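Local atomic coordinates of DNA polymerase (Bacillus phage phi29, PDB entry 2PY5), a protein that replicates viral DNA from a protein primer as a B-family polymerase, displacing the non-template strand with high processivity and proofreading its product with a 3'-5' exonuclease. Residues F[59-64]-F[121-126]; F[128-133]-F[170-175]; F[135-140]-F[375-380]. The protein carries 2 engineered substitutions. All coordinates share one frame; numbering follows the deposited sequence.

Interaction 1. Residues F[59-64]-F[121-126]; sequences YFHNLK and DSLKKL. With nucleotides of chain A; nucleotides of chain B.
D121 takes hold of loop 61-63 with a single oxygen. Its OD1 accepts from L63 N at 3.0 Å and, over the opposite face of the carboxylate, from L123 N at 3.1 Å; a weak bond from N62 N adds a third. The L123 bond caps helix 122-125, so one acid starts that helix and fixes the turn after strand 57-60. With CG anti to the backbone N (chi1 -170°) the carboxylate lies against that loop; its other oxygen, OD2, forms a salt bridge with K124 NZ (2.8 Å). The grip continues at S122: its N donates to F60 O (2.9 Å), and its OG and H61 ND1 are hydrogen-bonded at 2.8 Å, either possibly the donor, while L123 CB lies over one face of the imidazole, toward its rim. H61 NE2 is hydrogen-bonded to F128 O.

The DNA side is looser. L123 CD2 lies 3.7 Å from N62 OD1, the two side chains running alongside, and N62 ND2 donates to O4' of DT6 of chain A (3.0 Å, 163°). This suits the role of N62 in steadying the frayed primer terminus; S122 and L123 also bind single-stranded DNA. A water joins N62 OD1 to D121 OD2. In the exonuclease sheet F60 and D121 form a parallel bridge between strands 57-60 and 113-121; helix 63-76 packs on F60, and helices 130-136 and 160-182 back H61 and L126.

Interaction 2. Residues F[128-133]-F[170-175]; sequences FPVKKI and IQIIAE. With nucleotides of chain A.
V130 spreads its two methyls over a pair of isoleucines. CG1, anti to the backbone N (chi1 176°), meets CG2 of I172 at 3.7 Å and lies almost as close to CD1 of the same residue; the two side chains pass at a slant. CG2, the other branch, reaches I173 CD1 at 4.0 Å, the side chains at about a right angle. I133, one turn further on, repeats the pairing: its CD1 meets I173 CD1 at 3.7 Å, the two side chains again at about a right angle, while CG2 sits 4.1 Å from CG2 of I172. The contact is purely apolar, methyl against methyl.

This is the first turn of helix 130-136 laid on the long helix 160-182 of the exonuclease domain, with P129 at the N-cap. That helix start is also a phosphate seat: V130 N donates to OP1 of DT6 of chain A at 3.0 Å, nearly straight at 176°, and the helix end would probably help balance the negative charge. V130 CG2 comes within 3.3 Å of the same OP1. Behind the isoleucines, I170 and I173 lean on strand 8-15, through A12, an engineered residue, and S10.

Interaction 3. Residues F[135-140]-F[375-380]; sequences KDFKLT and EGAIKQ
F137 lies against A377 and Q380 where a Schellman motif, completed by K138 with positive phi, closes helix 130-136 of the exonuclease domain. Its partner is the first turn of helix 376-387, one of the two antiparallel helices of the polymerase fingers, so the contact joins the two catalytic regions at the protein surface.

Apolar packing comes first. The phenyl ring spans both residues of the fingers turn: CD2 touches CB of A377 at 3.4 Å, and on the other half of the ring CE1 meets CB of Q380 at 3.6 Å. Both methyl and methylene approach obliquely. Backbones are close here too, the CA atoms of F137 and A377 being 4.0 Å apart. F137 also touches L126 and A176 of helix 160-182. A looser edge is formed by K138, whose CG lies 3.8 Å from G376 CA before the chain bends away.

A CH-pi contact adds to this: A377 CA stands 4.3 Å from the centroid of the F137 ring, off-centre, 29° from the ring normal.

Polar atoms make no bond between the two segments: D136 O merely packs 3.6 Å from Q380 CG, and the carboxylate of D136 forms a salt bridge with K132. Q380 satisfies its amide within its own side. OE1 accepts from K383, a residue probably involved in nucleotide selection. The bend at chi2 (-39°) folds the amide back along the helix start, where NE2 donates to G376 O at 3.2 Å, from above that carbonyl's plane, the same oxygen that accepts from Q380 N.

How the interactions relate
The three contacts run in a chain from the exonuclease site to the fingers. Interactions 1 and 2 have centres about 10 Å apart and meet at H61 of interaction 1, whose CD2 packs on V130 CG2 at 3.4 Å and whose CE1 packs on I133 CD1 at 3.6 Å. Both touch DT6 of chain A, N62 at the sugar and V130 at the phosphate. Interactions 2 and 3, with centres also about 10 Å apart, use the two ends of helix 130-136; L139 CD1 packs 3.5 Å from I172 O. Interaction 3 is about 10 Å, nearest atom, from the DNA, yet F137 CZ reaches L126 CD2 of interaction 1 at 3.6 Å.

Interaction 1. Residues F[59-64]-F[121-126]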
loop_
_atom_site.group_PDB
_atom_site.type_symbol
_atom_site.label_atom_id
_atom_site.label_comp_id
_atom_site.label_asym_id
_atom_site.label_seq_id
_atom_site.Cartn_x
_atom_site.Cartn_y
_atom_site.Cartn_z
ATOM N N TYR F 59 -9.285 -14.892 10.973
ATOM C CA TYR F 59 -8.959 -13.677 10.237
ATOM C C TYR F 59 -9.810 -12.528 10.721
ATOM O O TYR F 59 -11.045 -12.658 10.782
ATOM C CB TYR F 59 -9.237 -13.894 8.745
ATOM C CG TYR F 59 -8.250 -14.829 8.122
ATOM C CD1 TYR F 59 -8.415 -16.213 8.200
ATOM C CD2 TYR F 59 -7.122 -14.326 7.484
ATOM C CE1 TYR F 59 -7.486 -17.071 7.641
ATOM C CE2 TYR F 59 -6.191 -15.176 6.924
ATOM C CZ TYR F 59 -6.366 -16.538 7.014
ATOM O OH TYR F 59 -5.424 -17.387 6.455
ATOM N N PHE F 60 -9.168 -11.411 11.064
ATOM C CA PHE F 60 -9.864 -10.150 11.309
ATOM C C PHE F 60 -9.408 -9.190 10.237
ATOM O O PHE F 60 -8.223 -9.225 9.815
ATOM C CB PHE F 60 -9.521 -9.548 12.683
ATOM C CG PHE F 60 -10.189 -10.244 13.846
ATOM C CD1 PHE F 60 -9.667 -11.421 14.368
ATOM C CD2 PHE F 60 -11.315 -9.697 14.430
ATOM C CE1 PHE F 60 -10.262 -12.035 15.439
ATOM C CE2 PHE F 60 -11.917 -10.330 15.511
ATOM C CZ PHE F 60 -11.379 -11.490 16.013
ATOM N N HIS F 61 -10.310 -8.315 9.809
ATOM C CA HIS F 61 -9.942 -7.267 8.843
ATOM C C HIS F 61 -9.371 -6.065 9.587
ATOM O O HIS F 61 -10.064 -5.407 10.368
ATOM C CB HIS F 61 -11.112 -6.849 7.969
ATOM C CG HIS F 61 -10.690 -6.398 6.607
ATOM N ND1 HIS F 61 -10.030 -7.224 5.731
ATOM C CD2 HIS F 61 -10.790 -5.196 5.990
ATOM C CE1 HIS F 61 -9.770 -6.565 4.617
ATOM N NE2 HIS F 61 -10.212 -5.328 4.751
ATOM N N ASN F 62 -8.108 -5.761 9.293
ATOM C CA ASN F 62 -7.326 -4.775 10.030
ATOM C C ASN F 62 -7.077 -5.217 11.479
ATOM O O ASN F 62 -7.520 -4.610 12.450
ATOM C CB ASN F 62 -7.936 -3.379 9.946
ATOM C CG ASN F 62 -6.995 -2.301 10.430
ATOM O OD1 ASN F 62 -5.781 -2.371 10.215
ATOM N ND2 ASN F 62 -7.555 -1.259 11.065
ATOM N N LEU F 63 -6.323 -6.304 11.593
ATOM C CA LEU F 63 -5.937 -6.898 12.849
ATOM C C LEU F 63 -5.327 -5.918 13.851
ATOM O O LEU F 63 -5.439 -6.134 15.051
ATOM C CB LEU F 63 -4.981 -8.076 12.564
ATOM C CG LEU F 63 -4.521 -8.879 13.777
ATOM C CD1 LEU F 63 -5.669 -9.587 14.442
ATOM C CD2 LEU F 63 -3.389 -9.839 13.403
ATOM N N LYS F 64 -4.688 -4.862 13.355
ATOM C CA LYS F 64 -4.113 -3.800 14.196
ATOM C C LYS F 64 -5.166 -3.216 15.142
ATOM O O LYS F 64 -4.823 -2.690 16.204
ATOM C CB LYS F 64 -3.574 -2.703 13.286
ATOM C CG LYS F 64 -2.803 -1.631 13.949
ATOM C CD LYS F 64 -2.074 -0.825 12.906
ATOM C CE LYS F 64 -1.298 0.332 13.501
ATOM N NZ LYS F 64 -0.267 -0.105 14.489
ATOM N N ASP F 121 -4.354 -11.207 9.700
ATOM C CA ASP F 121 -4.970 -9.988 9.175
ATOM C C ASP F 121 -5.457 -10.216 7.736
ATOM O O ASP F 121 -4.631 -10.332 6.798
ATOM C CB ASP F 121 -3.935 -8.856 9.221
ATOM C CG ASP F 121 -4.521 -7.496 8.936
ATOM O OD1 ASP F 121 -5.771 -7.376 8.852
ATOM O OD2 ASP F 121 -3.719 -6.529 8.825
ATOM N N SER F 122 -6.775 -10.246 7.526
ATOM C CA SER F 122 -7.296 -10.330 6.149
ATOM C C SER F 122 -6.958 -9.074 5.326
ATOM O O SER F 122 -6.955 -9.128 4.089
ATOM C CB SER F 122 -8.792 -10.614 6.103
ATOM O OG SER F 122 -9.518 -9.710 6.898
ATOM N N LEU F 123 -6.628 -7.957 5.982
ATOM C CA LEU F 123 -6.190 -6.755 5.238
ATOM C C LEU F 123 -4.875 -6.991 4.486
ATOM O O LEU F 123 -4.595 -6.343 3.447
ATOM C CB LEU F 123 -6.063 -5.540 6.161
ATOM C CG LEU F 123 -5.831 -4.187 5.495
ATOM C CD1 LEU F 123 -6.947 -3.772 4.569
ATOM C CD2 LEU F 123 -5.618 -3.120 6.579
ATOM N N LYS F 124 -4.055 -7.924 4.986
ATOM C CA LYS F 124 -2.784 -8.243 4.314
ATOM C C LYS F 124 -3.032 -9.081 3.052
ATOM O O LYS F 124 -2.225 -9.069 2.119
ATOM C CB LYS F 124 -1.844 -8.975 5.282
ATOM C CG LYS F 124 -1.454 -8.154 6.528
ATOM C CD LYS F 124 -0.492 -7.040 6.209
ATOM C CE LYS F 124 -0.120 -6.260 7.462
ATOM N NZ LYS F 124 -1.265 -5.516 8.038
ATOM N N LYS F 125 -4.134 -9.829 3.069
ATOM C CA LYS F 125 -4.578 -10.640 1.935
ATOM C C LYS F 125 -5.360 -9.826 0.894
ATOM O O LYS F 125 -5.185 -10.015 -0.309
ATOM C CB LYS F 125 -5.463 -11.761 2.468
ATOM C CG LYS F 125 -4.730 -12.771 3.329
ATOM C CD LYS F 125 -4.494 -14.071 2.621
ATOM C CE LYS F 125 -3.767 -13.888 1.301
ATOM N NZ LYS F 125 -3.367 -15.157 0.633
ATOM N N LEU F 126 -6.216 -8.936 1.389
ATOM C CA LEU F 126 -7.171 -8.167 0.622
ATOM C C LEU F 126 -7.020 -6.706 1.066
ATOM O O LEU F 126 -7.726 -6.240 1.954
ATOM C CB LEU F 126 -8.588 -8.706 0.890
ATOM C CG LEU F 126 -8.815 -10.177 0.492
ATOM C CD1 LEU F 126 -10.090 -10.717 1.192
ATOM C CD2 LEU F 126 -8.891 -10.331 -1.027
ATOM P P DT A 6 -12.114 -1.066 6.984
ATOM O OP1 DT A 6 -12.730 -2.307 6.530
ATOM O OP2 DT A 6 -12.707 0.239 6.672
ATOM O "O5'" DT A 6 -12.064 -1.071 8.592
ATOM C "C5'" DT A 6 -11.807 -2.273 9.300
ATOM C "C4'" DT A 6 -11.668 -1.911 10.760
ATOM O "O4'" DT A 6 -10.549 -1.032 10.965
ATOM C "C3'" DT A 6 -12.867 -1.145 11.305
ATOM O "O3'" DT A 6 -13.924 -2.028 11.675
ATOM C "C2'" DT A 6 -12.255 -0.395 12.481
ATOM C "C1'" DT A 6 -10.795 -0.203 12.086
ATOM N N1 DT A 6 -10.447 1.188 11.673
ATOM C C2 DT A 6 -9.290 1.737 12.166
ATOM O O2 DT A 6 -8.533 1.156 12.918
ATOM N N3 DT A 6 -9.053 3.020 11.738
ATOM C C4 DT A 6 -9.831 3.774 10.875
ATOM O O4 DT A 6 -9.511 4.915 10.553
ATOM C C5 DT A 6 -11.014 3.122 10.374
ATOM C C7 DT A 6 -11.932 3.833 9.437
ATOM C C6 DT A 6 -11.268 1.867 10.794
ATOM P P DT A 5 -7.649 2.025 3.334
ATOM O OP1 DT A 5 -7.054 1.149 2.297
ATOM O OP2 DT A 5 -8.445 3.204 2.950
ATOM O "O5'" DT A 5 -8.556 1.097 4.295
ATOM C "C5'" DT A 5 -8.141 -0.196 4.638
ATOM C "C4'" DT A 5 -8.361 -0.423 6.105
ATOM O "O4'" DT A 5 -7.430 0.398 6.817
ATOM C "C3'" DT A 5 -9.721 -0.016 6.638
ATOM O "O3'" DT A 5 -10.574 -1.123 6.558
ATOM C "C2'" DT A 5 -9.448 0.378 8.081
ATOM C "C1'" DT A 5 -7.977 0.742 8.067
ATOM N N1 DT A 5 -7.694 2.173 8.209
ATOM C C2 DT A 5 -6.864 2.548 9.225
ATOM O O2 DT A 5 -6.387 1.755 10.033
ATOM N N3 DT A 5 -6.652 3.892 9.285
ATOM C C4 DT A 5 -7.148 4.858 8.426
ATOM O O4 DT A 5 -6.881 6.042 8.588
ATOM C C5 DT A 5 -8.002 4.394 7.369
ATOM C C7 DT A 5 -8.601 5.353 6.392
ATOM C C6 DT A 5 -8.239 3.076 7.304
ATOM P P DT B 5 6.457 3.414 17.702
ATOM O OP1 DT B 5 7.294 4.602 17.387
ATOM O OP2 DT B 5 7.084 2.168 18.199
ATOM O "O5'" DT B 5 5.381 3.827 18.814
ATOM C "C5'" DT B 5 4.636 5.026 18.687
ATOM C "C4'" DT B 5 3.349 4.934 19.483
ATOM O "O4'" DT B 5 2.431 4.006 18.853
ATOM C "C3'" DT B 5 3.491 4.431 20.912
ATOM O "O3'" DT B 5 2.553 5.113 21.730
ATOM C "C2'" DT B 5 3.175 2.940 20.814
ATOM C "C1'" DT B 5 2.088 2.965 19.755
ATOM N N1 DT B 5 1.976 1.748 18.902
ATOM C C2 DT B 5 0.741 1.167 18.706
ATOM O O2 DT B 5 -0.331 1.561 19.186
ATOM N N3 DT B 5 0.794 0.074 17.869
ATOM C C4 DT B 5 1.903 -0.475 17.252
ATOM O O4 DT B 5 1.798 -1.451 16.514
ATOM C C5 DT B 5 3.152 0.191 17.493
ATOM C C7 DT B 5 4.421 -0.304 16.880
ATOM C C6 DT B 5 3.134 1.265 18.300
HETATM O O HOH W 1 -3.929 -4.421 10.478
#

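Interaction 2. Residues F[128-133]-F[170-175]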
loop_
_atom_site.group_PDB
_atom_site.type_symbol
_atom_site.label_atom_id
_atom_site.label_comp_id
_atom_site.label_asym_id
_atom_site.label_seq_id
_atom_site.Cartn_x
_atom_site.Cartn_y
_atom_site.Cartn_z
ATOM N N PHE F 128 -7.880 -3.628 1.011
ATOM C CA PHE F 128 -8.931 -2.646 0.724
ATOM C C PHE F 128 -9.892 -2.674 1.882
ATOM O O PHE F 128 -9.964 -3.681 2.569
ATOM C CB PHE F 128 -9.699 -3.002 -0.556
ATOM C CG PHE F 128 -8.835 -3.503 -1.668
ATOM C CD1 PHE F 128 -8.627 -4.865 -1.837
ATOM C CD2 PHE F 128 -8.242 -2.616 -2.531
ATOM C CE1 PHE F 128 -7.816 -5.331 -2.880
ATOM C CE2 PHE F 128 -7.435 -3.064 -3.580
ATOM C CZ PHE F 128 -7.227 -4.428 -3.739
ATOM N N PRO F 129 -10.650 -1.584 2.090
ATOM C CA PRO F 129 -11.716 -1.676 3.098
ATOM C C PRO F 129 -12.751 -2.748 2.731
ATOM O O PRO F 129 -12.925 -3.062 1.552
ATOM C CB PRO F 129 -12.366 -0.298 3.061
ATOM C CG PRO F 129 -11.414 0.595 2.370
ATOM C CD PRO F 129 -10.590 -0.265 1.454
ATOM N N VAL F 130 -13.446 -3.270 3.738
ATOM C CA VAL F 130 -14.493 -4.283 3.527
ATOM C C VAL F 130 -15.543 -3.852 2.489
ATOM O O VAL F 130 -15.910 -4.614 1.597
ATOM C CB VAL F 130 -15.188 -4.644 4.858
ATOM C CG1 VAL F 130 -16.334 -5.635 4.609
ATOM C CG2 VAL F 130 -14.185 -5.229 5.818
ATOM N N LYS F 131 -16.010 -2.616 2.589
ATOM C CA LYS F 131 -16.997 -2.103 1.655
ATOM C C LYS F 131 -16.499 -2.123 0.207
ATOM O O LYS F 131 -17.262 -2.423 -0.697
ATOM C CB LYS F 131 -17.399 -0.683 2.050
ATOM C CG LYS F 131 -18.226 -0.631 3.321
ATOM C CD LYS F 131 -19.700 -0.909 3.045
ATOM C CE LYS F 131 -20.595 -0.407 4.164
ATOM N NZ LYS F 131 -22.002 -0.245 3.684
ATOM N N LYS F 132 -15.217 -1.810 -0.004
ATOM C CA LYS F 132 -14.637 -1.822 -1.346
ATOM C C LYS F 132 -14.470 -3.251 -1.860
ATOM O O LYS F 132 -14.734 -3.526 -3.032
ATOM C CB LYS F 132 -13.303 -1.084 -1.374
ATOM C CG LYS F 132 -12.622 -1.100 -2.726
ATOM C CD LYS F 132 -11.554 -0.014 -2.853
ATOM C CE LYS F 132 -10.722 -0.200 -4.113
ATOM N NZ LYS F 132 -11.554 -0.174 -5.346
ATOM N N ILE F 133 -14.042 -4.154 -0.980
ATOM C CA ILE F 133 -13.989 -5.575 -1.322
ATOM C C ILE F 133 -15.347 -6.079 -1.788
ATOM O O ILE F 133 -15.451 -6.738 -2.807
ATOM C CB ILE F 133 -13.501 -6.439 -0.136
ATOM C CG1 ILE F 133 -12.035 -6.118 0.174
ATOM C CG2 ILE F 133 -13.671 -7.939 -0.462
ATOM C CD1 ILE F 133 -11.539 -6.600 1.522
ATOM N N ILE F 170 -18.632 -10.042 8.364
ATOM C CA ILE F 170 -17.830 -11.275 8.406
ATOM C C ILE F 170 -18.058 -12.144 7.161
ATOM O O ILE F 170 -17.153 -12.833 6.722
ATOM C CB ILE F 170 -18.032 -12.086 9.719
ATOM C CG1 ILE F 170 -19.465 -12.642 9.863
ATOM C CG2 ILE F 170 -17.650 -11.205 10.919
ATOM C CD1 ILE F 170 -19.716 -13.311 11.231
ATOM N N GLN F 171 -19.245 -12.084 6.563
ATOM C CA GLN F 171 -19.534 -12.899 5.386
ATOM C C GLN F 171 -18.848 -12.337 4.146
ATOM O O GLN F 171 -18.440 -13.102 3.284
ATOM C CB GLN F 171 -21.046 -13.040 5.157
ATOM C CG GLN F 171 -21.374 -13.964 3.983
ATOM C CD GLN F 171 -22.827 -14.391 3.903
ATOM O OE1 GLN F 171 -23.309 -14.772 2.833
ATOM N NE2 GLN F 171 -23.523 -14.348 5.021
ATOM N N ILE F 172 -18.737 -11.012 4.044
ATOM C CA ILE F 172 -18.004 -10.408 2.911
ATOM C C ILE F 172 -16.559 -10.928 2.900
ATOM O O ILE F 172 -16.061 -11.390 1.860
ATOM C CB ILE F 172 -18.004 -8.872 2.984
ATOM C CG1 ILE F 172 -19.385 -8.328 2.618
ATOM C CG2 ILE F 172 -16.924 -8.277 2.036
ATOM C CD1 ILE F 172 -19.635 -6.929 3.134
ATOM N N ILE F 173 -15.891 -10.847 4.048
ATOM C CA ILE F 173 -14.505 -11.302 4.147
ATOM C C ILE F 173 -14.411 -12.840 3.972
ATOM O O ILE F 173 -13.513 -13.323 3.293
ATOM C CB ILE F 173 -13.830 -10.810 5.440
ATOM C CG1 ILE F 173 -13.697 -9.273 5.427
ATOM C CG2 ILE F 173 -12.464 -11.465 5.608
ATOM C CD1 ILE F 173 -12.911 -8.680 4.220
ATOM N N ALA F 174 -15.359 -13.592 4.528
ATOM C CA ALA F 174 -15.393 -15.042 4.273
ATOM C C ALA F 174 -15.498 -15.363 2.789
ATOM O O ALA F 174 -14.796 -16.238 2.288
ATOM C CB ALA F 174 -16.549 -15.707 5.028
ATOM N N GLU F 175 -16.402 -14.684 2.085
ATOM C CA GLU F 175 -16.612 -14.942 0.659
ATOM C C GLU F 175 -15.368 -14.584 -0.158
ATOM O O GLU F 175 -14.973 -15.321 -1.062
ATOM C CB GLU F 175 -17.832 -14.179 0.146
ATOM C CG GLU F 175 -19.171 -14.732 0.704
ATOM C CD GLU F 175 -20.396 -13.915 0.305
ATOM O OE1 GLU F 175 -20.239 -12.758 -0.140
ATOM O OE2 GLU F 175 -21.524 -14.441 0.430
ATOM P P DT A 6 -12.114 -1.066 6.984
ATOM O OP1 DT A 6 -12.730 -2.307 6.530
ATOM O OP2 DT A 6 -12.707 0.239 6.672
ATOM O "O5'" DT A 6 -12.064 -1.071 8.592
ATOM C "C5'" DT A 6 -11.807 -2.273 9.300
ATOM C "C4'" DT A 6 -11.668 -1.911 10.760
ATOM O "O4'" DT A 6 -10.549 -1.032 10.965
ATOM C "C3'" DT A 6 -12.867 -1.145 11.305
ATOM O "O3'" DT A 6 -13.924 -2.028 11.675
ATOM C "C2'" DT A 6 -12.255 -0.395 12.481
ATOM C "C1'" DT A 6 -10.795 -0.203 12.086
ATOM N N1 DT A 6 -10.447 1.188 11.673
ATOM C C2 DT A 6 -9.290 1.737 12.166
ATOM O O2 DT A 6 -8.533 1.156 12.918
ATOM N N3 DT A 6 -9.053 3.020 11.738
ATOM C C4 DT A 6 -9.831 3.774 10.875
ATOM O O4 DT A 6 -9.511 4.915 10.553
ATOM C C5 DT A 6 -11.014 3.122 10.374
ATOM C C7 DT A 6 -11.932 3.833 9.437
ATOM C C6 DT A 6 -11.268 1.867 10.794
ATOM P P DT A 5 -7.649 2.025 3.334
ATOM O OP1 DT A 5 -7.054 1.149 2.297
ATOM O OP2 DT A 5 -8.445 3.204 2.950
ATOM O "O5'" DT A 5 -8.556 1.097 4.295
ATOM C "C5'" DT A 5 -8.141 -0.196 4.638
ATOM C "C4'" DT A 5 -8.361 -0.423 6.105
ATOM O "O4'" DT A 5 -7.430 0.398 6.817
ATOM C "C3'" DT A 5 -9.721 -0.016 6.638
ATOM O "O3'" DT A 5 -10.574 -1.123 6.558
ATOM C "C2'" DT A 5 -9.448 0.378 8.081
ATOM C "C1'" DT A 5 -7.977 0.742 8.067
ATOM N N1 DT A 5 -7.694 2.173 8.209
ATOM C C2 DT A 5 -6.864 2.548 9.225
ATOM O O2 DT A 5 -6.387 1.755 10.033
ATOM N N3 DT A 5 -6.652 3.892 9.285
ATOM C C4 DT A 5 -7.148 4.858 8.426
ATOM O O4 DT A 5 -6.881 6.042 8.588
ATOM C C5 DT A 5 -8.002 4.394 7.369
ATOM C C7 DT A 5 -8.601 5.353 6.392
ATOM C C6 DT A 5 -8.239 3.076 7.304
#

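Interaction 3. Residues F[135-140]-F[375-380]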
loop_
_atom_site.group_PDB
_atom_site.type_symbol
_atom_site.label_atom_id
_atom_site.label_comp_id
_atom_site.label_asym_id
_atom_site.label_seq_id
_atom_site.Cartn_x
_atom_site.Cartn_y
_atom_site.Cartn_z
ATOM N N LYS F 135 -17.824 -4.413 -3.089
ATOM C CA LYS F 135 -18.133 -3.787 -4.371
ATOM C C LYS F 135 -17.377 -4.449 -5.523
ATOM O O LYS F 135 -17.975 -4.905 -6.496
ATOM C CB LYS F 135 -17.784 -2.298 -4.316
ATOM N N ASP F 136 -16.056 -4.511 -5.379
ATOM C CA ASP F 136 -15.175 -4.983 -6.456
ATOM C C ASP F 136 -15.278 -6.493 -6.682
ATOM O O ASP F 136 -15.132 -6.969 -7.820
ATOM C CB ASP F 136 -13.719 -4.613 -6.153
ATOM C CG ASP F 136 -13.471 -3.116 -6.165
ATOM O OD1 ASP F 136 -14.275 -2.362 -6.769
ATOM O OD2 ASP F 136 -12.455 -2.699 -5.569
ATOM N N PHE F 137 -15.541 -7.238 -5.612
ATOM C CA PHE F 137 -15.657 -8.698 -5.690
ATOM C C PHE F 137 -17.092 -9.144 -5.979
ATOM O O PHE F 137 -17.356 -10.344 -6.064
ATOM C CB PHE F 137 -15.160 -9.368 -4.399
ATOM C CG PHE F 137 -13.651 -9.459 -4.279
ATOM C CD1 PHE F 137 -12.859 -8.318 -4.306
ATOM C CD2 PHE F 137 -13.032 -10.694 -4.096
ATOM C CE1 PHE F 137 -11.462 -8.411 -4.194
ATOM C CE2 PHE F 137 -11.640 -10.789 -3.973
ATOM C CZ PHE F 137 -10.865 -9.650 -4.018
ATOM N N LYS F 138 -18.003 -8.180 -6.150
ATOM C CA LYS F 138 -19.416 -8.436 -6.481
ATOM C C LYS F 138 -20.106 -9.296 -5.423
ATOM O O LYS F 138 -20.784 -10.271 -5.749
ATOM C CB LYS F 138 -19.562 -9.068 -7.872
ATOM C CG LYS F 138 -18.753 -8.389 -8.950
ATOM C CD LYS F 138 -19.120 -6.919 -9.133
ATOM C CE LYS F 138 -20.489 -6.740 -9.756
ATOM N NZ LYS F 138 -20.634 -5.388 -10.377
ATOM N N LEU F 139 -19.934 -8.894 -4.163
ATOM C CA LEU F 139 -20.476 -9.600 -2.998
ATOM C C LEU F 139 -21.572 -8.740 -2.365
ATOM O O LEU F 139 -21.532 -7.513 -2.465
ATOM C CB LEU F 139 -19.360 -9.866 -1.974
ATOM C CG LEU F 139 -18.102 -10.585 -2.482
ATOM C CD1 LEU F 139 -17.079 -10.700 -1.366
ATOM C CD2 LEU F 139 -18.470 -11.953 -3.041
ATOM N N THR F 140 -22.543 -9.380 -1.714
ATOM C CA THR F 140 -23.655 -8.657 -1.094
ATOM C C THR F 140 -23.162 -7.808 0.069
ATOM O O THR F 140 -22.406 -8.283 0.908
ATOM C CB THR F 140 -24.745 -9.617 -0.586
ATOM O OG1 THR F 140 -25.224 -10.414 -1.673
ATOM C CG2 THR F 140 -25.912 -8.840 0.014
ATOM N N GLU F 375 -13.950 -11.498 -14.651
ATOM C CA GLU F 375 -14.710 -10.386 -14.097
ATOM C C GLU F 375 -14.749 -10.501 -12.595
ATOM O O GLU F 375 -14.343 -11.517 -12.029
ATOM C CB GLU F 375 -16.131 -10.366 -14.664
ATOM C CG GLU F 375 -16.212 -9.828 -16.076
ATOM N N GLY F 376 -15.207 -9.432 -11.956
ATOM C CA GLY F 376 -15.384 -9.396 -10.509
ATOM C C GLY F 376 -14.193 -9.881 -9.714
ATOM O O GLY F 376 -13.068 -9.433 -9.927
ATOM N N ALA F 377 -14.454 -10.812 -8.795
ATOM C CA ALA F 377 -13.458 -11.275 -7.857
ATOM C C ALA F 377 -12.164 -11.764 -8.497
ATOM O O ALA F 377 -11.083 -11.331 -8.124
ATOM C CB ALA F 377 -14.055 -12.361 -6.928
ATOM N N ILE F 378 -12.263 -12.664 -9.464
ATOM C CA ILE F 378 -11.058 -13.226 -10.070
ATOM C C ILE F 378 -10.244 -12.146 -10.810
ATOM O O ILE F 378 -9.000 -12.180 -10.820
ATOM C CB ILE F 378 -11.388 -14.423 -10.973
ATOM C CG1 ILE F 378 -11.830 -15.593 -10.091
ATOM C CG2 ILE F 378 -10.187 -14.817 -11.816
ATOM C CD1 ILE F 378 -12.351 -16.767 -10.873
ATOM N N LYS F 379 -10.946 -11.184 -11.413
ATOM C CA LYS F 379 -10.262 -10.065 -12.060
ATOM C C LYS F 379 -9.466 -9.275 -11.026
ATOM O O LYS F 379 -8.324 -8.922 -11.270
ATOM C CB LYS F 379 -11.238 -9.132 -12.760
ATOM C CG LYS F 379 -10.548 -7.993 -13.504
ATOM C CD LYS F 379 -11.532 -7.141 -14.247
ATOM C CE LYS F 379 -10.837 -6.162 -15.158
ATOM N NZ LYS F 379 -11.796 -5.546 -16.112
ATOM N N GLN F 380 -10.071 -9.009 -9.867
ATOM C CA GLN F 380 -9.377 -8.250 -8.819
ATOM C C GLN F 380 -8.152 -8.991 -8.331
ATOM O O GLN F 380 -7.147 -8.380 -7.965
ATOM C CB GLN F 380 -10.288 -7.991 -7.600
ATOM C CG GLN F 380 -11.589 -7.299 -7.902
ATOM C CD GLN F 380 -11.458 -6.210 -8.934
ATOM O OE1 GLN F 380 -10.668 -5.279 -8.773
ATOM N NE2 GLN F 380 -12.234 -6.319 -10.009
#